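Local coordinates for protein antigen 43 (Escherichia coli, PDB 4KH3) that probably mediates the self-association of bacterial cells, and so clumping and biofilm formation, through the beta-helical passenger domain of an autotransporter, at residues T119-D124 against V140-E145; D192-G197 against N208-N213; E219-R224 against T240-G245; S269-V274 against D302-H307; T312-G317 against T329-G334. All coordinates share one frame; numbering follows the deposited sequence.

Contact 1: residues T119-D124 against V140-E145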
# COMPACT_ATOMS: atom_id res chain seq x y z
N THR A 119 24.82 -15.82 5.39
CA THR A 119 25.38 -14.52 5.05
C THR A 119 24.55 -13.41 5.69
O THR A 119 23.32 -13.40 5.60
CB THR A 119 25.46 -14.28 3.52
OG1 THR A 119 26.32 -15.24 2.91
CG2 THR A 119 25.99 -12.88 3.22
N ILE A 120 25.21 -12.47 6.35
CA ILE A 120 24.52 -11.28 6.83
C ILE A 120 24.94 -10.13 5.93
O ILE A 120 26.13 -9.90 5.70
CB ILE A 120 24.85 -10.96 8.30
CG1 ILE A 120 24.34 -12.08 9.20
CG2 ILE A 120 24.20 -9.66 8.73
CD1 ILE A 120 24.29 -11.68 10.64
N ILE A 121 23.96 -9.44 5.37
CA ILE A 121 24.23 -8.37 4.44
C ILE A 121 23.94 -7.03 5.11
O ILE A 121 22.78 -6.66 5.29
CB ILE A 121 23.37 -8.49 3.18
CG1 ILE A 121 23.34 -9.94 2.68
CG2 ILE A 121 23.90 -7.55 2.10
CD1 ILE A 121 22.41 -10.15 1.46
N ASN A 122 25.01 -6.33 5.48
CA ASN A 122 24.87 -5.04 6.14
C ASN A 122 25.21 -3.91 5.19
O ASN A 122 25.87 -4.13 4.18
CB ASN A 122 25.79 -4.97 7.36
CG ASN A 122 25.38 -5.95 8.44
OD1 ASN A 122 24.20 -6.09 8.75
ND2 ASN A 122 26.35 -6.66 9.00
N GLN A 123 24.73 -2.71 5.53
CA GLN A 123 25.21 -1.45 4.96
C GLN A 123 25.74 -1.53 3.52
O GLN A 123 26.95 -1.52 3.31
CB GLN A 123 26.30 -0.87 5.87
CG GLN A 123 26.65 0.58 5.57
CD GLN A 123 25.42 1.46 5.52
OE1 GLN A 123 24.89 1.86 6.56
NE2 GLN A 123 24.94 1.75 4.32
N ASP A 124 24.83 -1.65 2.56
CA ASP A 124 25.18 -1.66 1.14
C ASP A 124 25.96 -2.87 0.63
O ASP A 124 26.37 -2.90 -0.54
CB ASP A 124 25.85 -0.35 0.71
CG ASP A 124 24.91 0.83 0.78
OD1 ASP A 124 23.92 0.81 0.02
OD2 ASP A 124 25.14 1.75 1.60
N VAL A 140 19.13 -10.16 5.69
CA VAL A 140 19.25 -9.02 4.79
C VAL A 140 18.92 -7.71 5.51
O VAL A 140 17.75 -7.44 5.84
CB VAL A 140 18.33 -9.21 3.58
CG1 VAL A 140 18.59 -8.11 2.52
CG2 VAL A 140 18.54 -10.61 2.99
N ASN A 141 19.94 -6.89 5.75
CA ASN A 141 19.82 -5.69 6.58
C ASN A 141 19.95 -4.38 5.80
O ASN A 141 20.03 -3.30 6.38
CB ASN A 141 20.85 -5.72 7.72
CG ASN A 141 20.52 -6.77 8.76
OD1 ASN A 141 19.35 -7.10 8.96
ND2 ASN A 141 21.54 -7.31 9.44
N THR A 142 19.94 -4.49 4.48
CA THR A 142 20.26 -3.34 3.66
C THR A 142 19.68 -3.55 2.28
O THR A 142 19.31 -4.67 1.92
CB THR A 142 21.79 -3.18 3.56
OG1 THR A 142 22.11 -1.89 3.03
CG2 THR A 142 22.38 -4.27 2.69
N GLY A 143 19.61 -2.45 1.52
CA GLY A 143 19.13 -2.49 0.15
C GLY A 143 17.80 -1.78 -0.08
O GLY A 143 17.43 -1.53 -1.22
N ALA A 144 17.07 -1.47 0.99
CA ALA A 144 15.78 -0.79 0.84
C ALA A 144 15.82 0.68 1.25
O ALA A 144 14.79 1.36 1.19
CB ALA A 144 14.67 -1.51 1.62
N GLU A 145 16.99 1.16 1.68
CA GLU A 145 17.14 2.57 2.12
C GLU A 145 16.81 3.56 1.01
O GLU A 145 15.99 4.46 1.18
CB GLU A 145 18.55 2.85 2.66
CG GLU A 145 19.02 1.93 3.78
CD GLU A 145 19.81 0.72 3.26
OE1 GLU A 145 19.61 0.32 2.08
OE2 GLU A 145 20.63 0.17 4.05
O HOH W 1 22.74 -2.22 7.54
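Thr142 OG1 is gripped by one group from each segment: it accepts the backbone N-H of Asp124 at 2.8 Å (N to OG1), with 172° at the hydrogen, and gives its own proton to the syn lone pair of Glu145 OE2, 2.7 Å from OG1. The torsion explains the reach, since OG1 stands anti to the Thr142 backbone N (chi1 -167°). CG2 of Thr142 is thereby turned onto the CG2 methyl of Ile121, 3.7 Å away, the two side chains meeting at about a right angle. Glu145 OE1 takes the N-H of Gly143, so both carboxylate oxygens are engaged.

One residue before Thr142, Asn141 ND2 donates to Asn122 OD1 at 3.0 Å. The two amides lie side by side with planes only 11° apart, and the bond runs nearly straight. In the backbone, Asn141 N donates to Ile121 O at 2.9 Å. A water joins Gln123 N to Asn141 O where the backbones begin to separate.

The row of polar side chains continues in both directions, to the Asp103 carboxylate and to Asn169. Strand 120-121 pairs in parallel with 101-102 on one side and 139-140 on the other, while Ile121 packs inward on Gln127 of strand 126-129.

Contact 2: residues D192-G197 against N208-N213; sequences DQTVHG and NQYVHN
Two glutamines lie side by side on the buried face of strands 192-195 and 208-211, adjacent strands of the parallel beta-helix: Gln209 NE2 donates to Gln193 OE1 at 2.6 Å, with the amide planes 16° apart and the acceptor close to the plane of the donating amide. Both chains leave with CG anti to the backbone N and run on extended, so their ends arrive level. The remaining ends are also satisfied, Gln193 NE2 by Gln174 and Gln209 OE1 by Thr220.

The backbone is equally well paired. Gln193 N gives to Asn208 O, Tyr210 N to Gln193 O at 2.7 Å, Val195 N to Tyr210 O at 2.6 Å, and His212 N to Val195 O. The segment axes approach to 4.7 Å at 13°. On the glutamine side Val195 CG2 lies 4.0 Å from Gln209 CG.

The other face carries Asp192, Thr194, Asn208 and Tyr210. Asp192 OD1 approaches the edge of the Tyr210 ring, 3.6 Å from CE2. The CG2 methyl of Thr194, within its strand, rests 3.4 Å from NE2 of His212, just past the end of the other. The His196 and His212 rings lie obliquely, and one water links His196 ND1 to Asn213 O while another links His196 O to that same carbonyl.

Each buried amide has both its O and its N engaged, by Gln174, its partner glutamine or Thr220, which probably makes burial of these polar groups tolerable.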
# COMPACT_ATOMS: atom_id res chain seq x y z
N ASP A 192 11.53 -5.29 2.20
CA ASP A 192 10.85 -5.41 0.92
C ASP A 192 11.36 -6.64 0.20
O ASP A 192 12.56 -6.93 0.23
CB ASP A 192 11.16 -4.21 0.01
CG ASP A 192 10.80 -2.89 0.63
OD1 ASP A 192 9.65 -2.74 1.10
OD2 ASP A 192 11.66 -1.99 0.62
N GLN A 193 10.46 -7.33 -0.49
CA GLN A 193 10.82 -8.32 -1.48
C GLN A 193 10.10 -7.99 -2.79
O GLN A 193 8.89 -7.74 -2.80
CB GLN A 193 10.42 -9.70 -1.00
CG GLN A 193 10.52 -10.80 -2.01
CD GLN A 193 9.85 -12.06 -1.51
OE1 GLN A 193 8.63 -12.09 -1.31
NE2 GLN A 193 10.64 -13.10 -1.27
N THR A 194 10.86 -7.95 -3.87
CA THR A 194 10.36 -7.65 -5.18
C THR A 194 10.42 -8.94 -5.95
O THR A 194 11.48 -9.55 -6.05
CB THR A 194 11.26 -6.63 -5.90
OG1 THR A 194 11.42 -5.47 -5.08
CG2 THR A 194 10.67 -6.23 -7.23
N VAL A 195 9.29 -9.37 -6.50
CA VAL A 195 9.21 -10.67 -7.14
C VAL A 195 9.02 -10.59 -8.66
O VAL A 195 7.94 -10.28 -9.13
CB VAL A 195 8.05 -11.48 -6.56
CG1 VAL A 195 8.00 -12.87 -7.19
CG2 VAL A 195 8.16 -11.56 -5.04
N HIS A 196 10.08 -10.88 -9.42
CA HIS A 196 9.93 -11.10 -10.85
C HIS A 196 9.86 -12.58 -11.13
O HIS A 196 9.32 -13.00 -12.15
CB HIS A 196 11.09 -10.50 -11.63
CG HIS A 196 11.31 -9.05 -11.36
ND1 HIS A 196 10.60 -8.06 -12.00
CD2 HIS A 196 12.17 -8.41 -10.52
CE1 HIS A 196 11.00 -6.88 -11.56
NE2 HIS A 196 11.95 -7.07 -10.66
N GLY A 197 10.41 -13.38 -10.21
CA GLY A 197 10.44 -14.82 -10.36
C GLY A 197 9.36 -15.49 -9.53
O GLY A 197 8.18 -15.16 -9.67
N ASN A 208 6.85 -5.85 3.30
CA ASN A 208 6.19 -5.68 2.00
C ASN A 208 6.66 -6.70 0.99
O ASN A 208 7.85 -7.05 0.95
CB ASN A 208 6.46 -4.29 1.45
CG ASN A 208 5.94 -3.18 2.36
OD1 ASN A 208 5.15 -3.42 3.27
ND2 ASN A 208 6.37 -1.96 2.10
N GLN A 209 5.74 -7.18 0.17
CA GLN A 209 6.09 -8.00 -0.97
C GLN A 209 5.43 -7.43 -2.23
O GLN A 209 4.20 -7.25 -2.28
CB GLN A 209 5.68 -9.45 -0.76
CG GLN A 209 5.91 -10.31 -1.98
CD GLN A 209 5.28 -11.68 -1.87
OE1 GLN A 209 4.05 -11.81 -1.85
NE2 GLN A 209 6.11 -12.70 -1.79
N TYR A 210 6.25 -7.13 -3.23
CA TYR A 210 5.78 -6.58 -4.50
C TYR A 210 5.97 -7.62 -5.60
O TYR A 210 7.09 -8.01 -5.94
CB TYR A 210 6.55 -5.32 -4.87
CG TYR A 210 6.60 -4.27 -3.79
CD1 TYR A 210 5.57 -3.36 -3.63
CD2 TYR A 210 7.69 -4.17 -2.95
CE1 TYR A 210 5.62 -2.39 -2.65
CE2 TYR A 210 7.76 -3.20 -1.97
CZ TYR A 210 6.71 -2.31 -1.82
OH TYR A 210 6.75 -1.34 -0.83
N VAL A 211 4.85 -8.07 -6.14
CA VAL A 211 4.86 -9.05 -7.19
C VAL A 211 4.68 -8.33 -8.51
O VAL A 211 3.62 -7.78 -8.80
CB VAL A 211 3.74 -10.07 -7.01
CG1 VAL A 211 3.82 -11.13 -8.09
CG2 VAL A 211 3.83 -10.67 -5.59
N HIS A 212 5.75 -8.32 -9.30
CA HIS A 212 5.76 -7.64 -10.57
C HIS A 212 5.21 -8.52 -11.69
O HIS A 212 4.96 -9.71 -11.50
CB HIS A 212 7.17 -7.15 -10.90
CG HIS A 212 7.59 -5.97 -10.08
ND1 HIS A 212 8.00 -4.78 -10.64
CD2 HIS A 212 7.63 -5.78 -8.74
CE1 HIS A 212 8.29 -3.92 -9.68
NE2 HIS A 212 8.07 -4.50 -8.52
N ASN A 213 5.00 -7.89 -12.84
CA ASN A 213 4.57 -8.56 -14.06
C ASN A 213 5.40 -9.83 -14.33
O ASN A 213 6.63 -9.78 -14.36
CB ASN A 213 4.70 -7.56 -15.22
CG ASN A 213 4.34 -8.16 -16.56
OD1 ASN A 213 3.47 -9.03 -16.66
ND2 ASN A 213 5.01 -7.70 -17.61
O HOH W 2 8.86 -11.68 -14.52
O HOH W 3 8.57 -8.12 -13.77

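Contact 3: residues E219-R224 against T240-G245; sequences ETLINR and TINQKG
Leu221 and Ile222 face Thr240 and Ile241 across one rung of a right-handed parallel beta-helix, where successive coils stack strand on strand in register. Three backbone bonds define the pairing. Thr240 N gives to Thr220 O at 3.0 Å, Ile222 N to Thr240 O at 2.8 Å, and Asn242 N to Ile222 O. All three are close to straight, with angles of at least 162° at the hydrogen.

Side chains on the two faces follow this register. Inside, Ile222 and Ile241 lie side by side and point the same way, CD1 of Ile222 touching CG1 of Ile241 at 4.1 Å. On the outer face, the CD1 methyl of Leu221 sits 3.8 Å from Thr240 CG2 and also borders the Asn242 amide.

Where the strands end, Asn242 ND2 donates to Asn223 OD1 at 2.9 Å, the amide planes only 8° apart. This pair is one step of a longer row, because Asn223 ND2 reaches Glu205 and Asn242 OD1 receives Asn261 ND2. Thr220 OG1, by contrast, turns to Gln209 in the interior.

Further out, a type II turn from Asn242 to Gly245 is closed by Gly245 N to Asn242 O. It brings the CA of Gly245 to 3.7 Å from Ile222 CG2 and 3.4 Å from Asn223 O. From the turn itself, Lys244 runs alongside Arg224 despite their like charge: Lys244 CD lies over one face of the guanidinium, 3.6 Å from Arg224 NH1.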
# COMPACT_ATOMS: atom_id res chain seq x y z
N GLU A 219 1.48 -18.81 -1.20
CA GLU A 219 1.46 -18.89 0.25
C GLU A 219 2.11 -17.69 0.92
O GLU A 219 3.03 -17.83 1.72
CB GLU A 219 2.12 -20.19 0.74
CG GLU A 219 1.21 -21.41 0.69
CD GLU A 219 1.29 -22.14 -0.63
OE1 GLU A 219 2.28 -21.92 -1.37
OE2 GLU A 219 0.37 -22.93 -0.92
N THR A 220 1.65 -16.49 0.57
CA THR A 220 2.08 -15.31 1.30
C THR A 220 1.18 -15.15 2.50
O THR A 220 -0.04 -15.19 2.40
CB THR A 220 2.08 -14.05 0.43
OG1 THR A 220 3.08 -14.19 -0.59
CG2 THR A 220 2.42 -12.82 1.26
N LEU A 221 1.80 -15.00 3.67
CA LEU A 221 1.07 -14.83 4.90
C LEU A 221 1.25 -13.39 5.38
O LEU A 221 2.35 -12.96 5.73
CB LEU A 221 1.60 -15.83 5.91
CG LEU A 221 1.11 -15.71 7.35
CD1 LEU A 221 -0.42 -15.80 7.39
CD2 LEU A 221 1.76 -16.81 8.16
N ILE A 222 0.16 -12.63 5.35
CA ILE A 222 0.21 -11.21 5.63
C ILE A 222 -0.22 -10.93 7.06
O ILE A 222 -1.42 -10.85 7.34
CB ILE A 222 -0.70 -10.39 4.68
CG1 ILE A 222 -0.56 -10.87 3.23
CG2 ILE A 222 -0.38 -8.91 4.76
CD1 ILE A 222 -1.46 -10.11 2.26
N ASN A 223 0.74 -10.79 7.96
CA ASN A 223 0.39 -10.46 9.33
C ASN A 223 0.23 -8.95 9.48
O ASN A 223 0.27 -8.21 8.49
CB ASN A 223 1.41 -11.02 10.30
CG ASN A 223 1.36 -12.53 10.37
OD1 ASN A 223 0.29 -13.12 10.28
ND2 ASN A 223 2.51 -13.16 10.54
N ARG A 224 0.03 -8.50 10.71
CA ARG A 224 -0.23 -7.10 10.99
C ARG A 224 0.74 -6.11 10.31
O ARG A 224 1.97 -6.26 10.37
CB ARG A 224 -0.25 -6.86 12.51
CG ARG A 224 -0.75 -5.46 12.87
CD ARG A 224 -0.15 -4.97 14.18
NE ARG A 224 -1.05 -5.19 15.30
CZ ARG A 224 -1.90 -4.27 15.77
NH1 ARG A 224 -1.96 -3.07 15.20
NH2 ARG A 224 -2.68 -4.55 16.81
N THR A 240 -2.99 -15.35 2.64
CA THR A 240 -3.78 -15.23 3.84
C THR A 240 -3.57 -13.82 4.35
O THR A 240 -2.44 -13.38 4.52
CB THR A 240 -3.34 -16.26 4.91
OG1 THR A 240 -3.68 -17.57 4.45
CG2 THR A 240 -4.03 -16.00 6.23
N ILE A 241 -4.67 -13.10 4.55
CA ILE A 241 -4.61 -11.76 5.09
C ILE A 241 -5.10 -11.82 6.52
O ILE A 241 -6.26 -12.13 6.77
CB ILE A 241 -5.53 -10.80 4.32
CG1 ILE A 241 -5.41 -10.99 2.81
CG2 ILE A 241 -5.24 -9.35 4.71
CD1 ILE A 241 -6.54 -10.30 2.04
N ASN A 242 -4.22 -11.53 7.46
CA ASN A 242 -4.65 -11.48 8.86
C ASN A 242 -5.07 -10.08 9.28
O ASN A 242 -5.03 -9.14 8.47
CB ASN A 242 -3.58 -12.03 9.78
CG ASN A 242 -3.57 -13.54 9.78
OD1 ASN A 242 -4.62 -14.16 9.78
ND2 ASN A 242 -2.38 -14.14 9.75
N GLN A 243 -5.48 -9.95 10.53
CA GLN A 243 -5.95 -8.67 11.03
C GLN A 243 -4.92 -7.57 10.81
O GLN A 243 -3.77 -7.69 11.22
CB GLN A 243 -6.32 -8.77 12.50
CG GLN A 243 -7.16 -7.60 12.97
CD GLN A 243 -7.23 -7.47 14.47
OE1 GLN A 243 -6.81 -8.36 15.21
NE2 GLN A 243 -7.75 -6.34 14.94
N LYS A 244 -5.34 -6.50 10.12
CA LYS A 244 -4.50 -5.33 9.84
C LYS A 244 -3.34 -5.57 8.86
O LYS A 244 -2.45 -4.73 8.71
CB LYS A 244 -4.03 -4.63 11.13
CG LYS A 244 -5.06 -3.64 11.69
CD LYS A 244 -4.89 -3.40 13.19
CE LYS A 244 -6.19 -2.88 13.83
NZ LYS A 244 -6.58 -1.51 13.36
N GLY A 245 -3.36 -6.72 8.20
CA GLY A 245 -2.53 -6.93 7.03
C GLY A 245 -3.32 -6.47 5.82
O GLY A 245 -4.55 -6.34 5.88

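Contact 4: residues S269-V274 against D302-H307; sequences STAATV and DVLSGH
Thr270 OG1 accepts the backbone N-H of Leu304 at 3.1 Å and 167°, the straighter of two bonds that join neighbouring coils of the parallel beta-helix where their strands give way to turns. The second, Thr270 N to Asp302 O, is longer at 3.2 Å and more bent, 135° at the hydrogen. It belongs to the end of the parallel pairing, in which Ser269 lies opposite Asp302 and their CA atoms are 4.4 Å apart.

Each segment then enters its own turn. The turn from Ser269 to Ala272 is of type I, closed by Ala272 N to Ser269 O. Ser269 OG reinforces it by accepting from Ala271 N at 3.3 Å, an ST turn that the hydroxyl reaches by lying between the backbone N and the carbonyl carbon (chi1 71°). Across from it, a type II turn from Leu304 to His307 is closed by His307 N to Leu304 O.

The packing is built round Thr270, whose CB and OG1 face the CB of His307 and whose CG2 approaches CG1 of Val303. Asp302 directs its carboxylate elsewhere, into a salt bridge with Arg300, and its CB meets Ser269 CB on the strand face they share. Val303 leans on Leu320 of the following coil, and Leu304 touches Arg323. At the margin of the contact Leu304 meets the type I turn, its CD1 methyl 3.9 Å from the CB of Ala271.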
# COMPACT_ATOMS: atom_id res chain seq x y z
N SER A 269 -9.87 -3.36 -7.35
CA SER A 269 -10.91 -2.75 -8.17
C SER A 269 -11.47 -3.80 -9.10
O SER A 269 -11.04 -4.96 -9.10
CB SER A 269 -10.33 -1.59 -8.98
OG SER A 269 -9.49 -2.10 -10.01
N THR A 270 -12.42 -3.39 -9.92
CA THR A 270 -13.13 -4.33 -10.79
C THR A 270 -12.26 -4.70 -11.98
O THR A 270 -12.61 -5.58 -12.75
CB THR A 270 -14.49 -3.77 -11.22
OG1 THR A 270 -14.35 -2.41 -11.60
CG2 THR A 270 -15.48 -3.83 -10.06
N ALA A 271 -11.12 -4.03 -12.12
CA ALA A 271 -10.17 -4.34 -13.18
C ALA A 271 -9.14 -5.40 -12.75
O ALA A 271 -8.25 -5.75 -13.51
CB ALA A 271 -9.46 -3.07 -13.66
N ALA A 272 -9.28 -5.91 -11.53
CA ALA A 272 -8.37 -6.95 -11.03
C ALA A 272 -9.09 -8.29 -10.93
O ALA A 272 -10.32 -8.36 -11.03
CB ALA A 272 -7.79 -6.56 -9.67
N THR A 273 -8.33 -9.36 -10.72
CA THR A 273 -8.91 -10.68 -10.48
C THR A 273 -8.56 -11.16 -9.08
O THR A 273 -7.39 -11.34 -8.75
CB THR A 273 -8.40 -11.70 -11.48
OG1 THR A 273 -8.63 -11.22 -12.80
CG2 THR A 273 -9.11 -13.04 -11.27
N VAL A 274 -9.57 -11.35 -8.24
CA VAL A 274 -9.35 -11.77 -6.86
C VAL A 274 -10.42 -12.77 -6.47
O VAL A 274 -11.60 -12.48 -6.57
CB VAL A 274 -9.40 -10.56 -5.89
CG1 VAL A 274 -8.99 -10.97 -4.50
CG2 VAL A 274 -8.52 -9.42 -6.39
N ASP A 302 -12.70 -0.20 -5.70
CA ASP A 302 -13.11 0.79 -6.68
C ASP A 302 -13.95 0.09 -7.74
O ASP A 302 -13.47 -0.84 -8.39
CB ASP A 302 -11.91 1.46 -7.35
CG ASP A 302 -11.06 2.26 -6.37
OD1 ASP A 302 -11.55 2.59 -5.28
OD2 ASP A 302 -9.90 2.56 -6.71
N VAL A 303 -15.20 0.51 -7.89
CA VAL A 303 -16.04 -0.02 -8.95
C VAL A 303 -15.98 0.94 -10.13
O VAL A 303 -16.51 2.05 -10.09
CB VAL A 303 -17.48 -0.28 -8.46
CG1 VAL A 303 -18.34 -0.82 -9.59
CG2 VAL A 303 -17.46 -1.27 -7.31
N LEU A 304 -15.29 0.50 -11.17
CA LEU A 304 -15.05 1.35 -12.33
C LEU A 304 -16.26 1.42 -13.25
O LEU A 304 -17.20 0.63 -13.16
CB LEU A 304 -13.83 0.84 -13.09
CG LEU A 304 -12.58 0.62 -12.24
CD1 LEU A 304 -11.42 0.21 -13.12
CD2 LEU A 304 -12.23 1.87 -11.45
N SER A 305 -16.21 2.39 -14.16
CA SER A 305 -17.29 2.61 -15.11
C SER A 305 -17.58 1.34 -15.91
O SER A 305 -16.68 0.75 -16.52
CB SER A 305 -16.90 3.75 -16.05
OG SER A 305 -17.93 3.96 -17.00
N GLY A 306 -18.84 0.92 -15.89
CA GLY A 306 -19.27 -0.23 -16.66
C GLY A 306 -19.23 -1.52 -15.87
O GLY A 306 -19.56 -2.59 -16.39
N HIS A 307 -18.85 -1.42 -14.61
CA HIS A 307 -18.68 -2.62 -13.79
C HIS A 307 -19.57 -2.66 -12.58
O HIS A 307 -20.24 -1.68 -12.25
CB HIS A 307 -17.20 -2.81 -13.46
CG HIS A 307 -16.38 -3.14 -14.67
ND1 HIS A 307 -15.21 -2.50 -14.98
CD2 HIS A 307 -16.62 -4.01 -15.68
CE1 HIS A 307 -14.74 -2.98 -16.12
NE2 HIS A 307 -15.57 -3.90 -16.56

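Contact 5: residues T312-G317 against T329-G334; sequences TRVDDG and TTVSMG
Arg313 reaches across to Ser332 and Gly334. From CB, CG leaves anti to the backbone N (chi1 175°), and a bend at chi2 swings CD to 3.6 Å from Ser332 O. NE forms a salt bridge with Asp315 OD1 in its own segment. At the tip, NH1 donates to Ser332 OG at 2.8 Å, the hydroxyl lying 5° out of the guanidinium plane. NH2 stands 3.6 Å from the CA of Gly334, which covers one face of the group. Ser332 OG and the Asp315 carboxylate, both near the guanidinium plane, would fix its rotation, and Asp315 is itself shared, OD2 forming a salt bridge with Arg279.

Three backbone bonds set the register: Ser332 N to Thr312 O at 2.7 Å, Val314 N to Ser332 O, and Gly334 N to Val314 O at 2.8 Å. On the inward face Val314 CB meets Met333 SD at 3.9 Å, the two side chains pointing the same way, and Val331 also packs on Val314. A water bridges Thr312 N and Thr329 O near the corner at Thr330.

Parallel strands in register, with an apolar inner face and polar groups outside, are characteristic of the parallel beta-helix of autotransporter passenger domains.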
# COMPACT_ATOMS: atom_id res chain seq x y z
N THR A 312 -21.55 -6.02 -1.21
CA THR A 312 -20.34 -5.47 -0.63
C THR A 312 -20.61 -5.04 0.80
O THR A 312 -21.53 -4.26 1.07
CB THR A 312 -19.83 -4.26 -1.42
OG1 THR A 312 -19.61 -4.63 -2.78
CG2 THR A 312 -18.53 -3.76 -0.82
N ARG A 313 -19.81 -5.56 1.73
CA ARG A 313 -19.89 -5.14 3.13
C ARG A 313 -18.81 -4.06 3.40
O ARG A 313 -17.63 -4.28 3.17
CB ARG A 313 -19.74 -6.35 4.04
CG ARG A 313 -19.69 -6.04 5.52
CD ARG A 313 -21.04 -5.61 6.04
NE ARG A 313 -20.93 -5.15 7.42
CZ ARG A 313 -21.88 -4.48 8.07
NH1 ARG A 313 -23.02 -4.19 7.46
NH2 ARG A 313 -21.67 -4.10 9.33
N VAL A 314 -19.23 -2.88 3.82
CA VAL A 314 -18.28 -1.81 4.06
C VAL A 314 -18.24 -1.47 5.54
O VAL A 314 -19.12 -0.76 6.04
CB VAL A 314 -18.62 -0.56 3.26
CG1 VAL A 314 -17.45 0.41 3.27
CG2 VAL A 314 -19.00 -0.93 1.83
N ASP A 315 -17.23 -1.98 6.24
CA ASP A 315 -17.13 -1.80 7.68
C ASP A 315 -16.06 -0.83 8.10
O ASP A 315 -15.52 -0.10 7.28
CB ASP A 315 -16.87 -3.13 8.38
CG ASP A 315 -18.09 -3.98 8.43
OD1 ASP A 315 -19.16 -3.45 8.09
OD2 ASP A 315 -17.98 -5.17 8.81
N ASP A 316 -15.76 -0.87 9.39
CA ASP A 316 -14.91 0.12 10.01
C ASP A 316 -13.56 0.24 9.29
O ASP A 316 -12.76 -0.68 9.34
CB ASP A 316 -14.70 -0.21 11.48
CG ASP A 316 -14.09 0.95 12.26
OD1 ASP A 316 -14.20 2.10 11.78
OD2 ASP A 316 -13.51 0.70 13.33
N GLY A 317 -13.34 1.37 8.63
CA GLY A 317 -12.11 1.60 7.92
C GLY A 317 -12.15 1.11 6.48
O GLY A 317 -11.18 1.25 5.74
N THR A 329 -24.86 -3.03 -5.88
CA THR A 329 -26.12 -3.34 -5.19
C THR A 329 -25.94 -4.19 -3.93
O THR A 329 -24.89 -4.80 -3.72
CB THR A 329 -27.13 -4.00 -6.12
OG1 THR A 329 -26.55 -5.16 -6.72
CG2 THR A 329 -27.53 -3.02 -7.22
N THR A 330 -26.99 -4.23 -3.13
CA THR A 330 -26.93 -4.73 -1.75
C THR A 330 -25.65 -4.32 -1.03
O THR A 330 -25.02 -5.13 -0.36
CB THR A 330 -27.15 -6.25 -1.66
OG1 THR A 330 -26.17 -6.93 -2.46
CG2 THR A 330 -28.56 -6.61 -2.14
N VAL A 331 -25.27 -3.06 -1.18
CA VAL A 331 -24.21 -2.49 -0.37
C VAL A 331 -24.65 -2.51 1.09
O VAL A 331 -25.75 -2.10 1.42
CB VAL A 331 -23.90 -1.05 -0.80
CG1 VAL A 331 -22.83 -0.43 0.14
CG2 VAL A 331 -23.46 -1.02 -2.25
N SER A 332 -23.79 -3.00 1.96
CA SER A 332 -24.14 -3.06 3.36
C SER A 332 -23.19 -2.18 4.15
O SER A 332 -22.08 -2.58 4.47
CB SER A 332 -24.09 -4.51 3.85
OG SER A 332 -24.62 -4.61 5.15
N MET A 333 -23.61 -0.94 4.40
CA MET A 333 -22.79 0.01 5.14
C MET A 333 -22.82 -0.30 6.62
O MET A 333 -23.89 -0.46 7.21
CB MET A 333 -23.30 1.43 4.93
CG MET A 333 -23.34 1.84 3.49
SD MET A 333 -21.70 1.74 2.76
CE MET A 333 -20.81 2.93 3.77
N GLY A 334 -21.63 -0.41 7.22
CA GLY A 334 -21.50 -0.60 8.65
C GLY A 334 -20.86 0.61 9.32
O GLY A 334 -20.36 1.52 8.65
O HOH W 4 -22.33 -4.12 -3.68

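In the fold
The five contacts follow one another along the chain without overlap, each joining parts of neighbouring coils of the beta-helix. Contacts 1 and 5 lie farthest apart, with centres about 43 Å from each other on opposite sides of the chain's centre. Contacts 1 and 2 touch, as do 2 and 3, strand 216-222 following 208-211 in the chain. Contacts 4 and 5 have centres about 16 Å apart, but their nearest atoms are about 6 Å apart. Strands 192-195, 208-211 and 300-303 belong to one row of parallel strands, and 120-121, 216-222, 240-241, 313-314 and 327-333 to the others. The stacked coils of this elongated beta-helix provide the long surface probably used in cell-to-cell association.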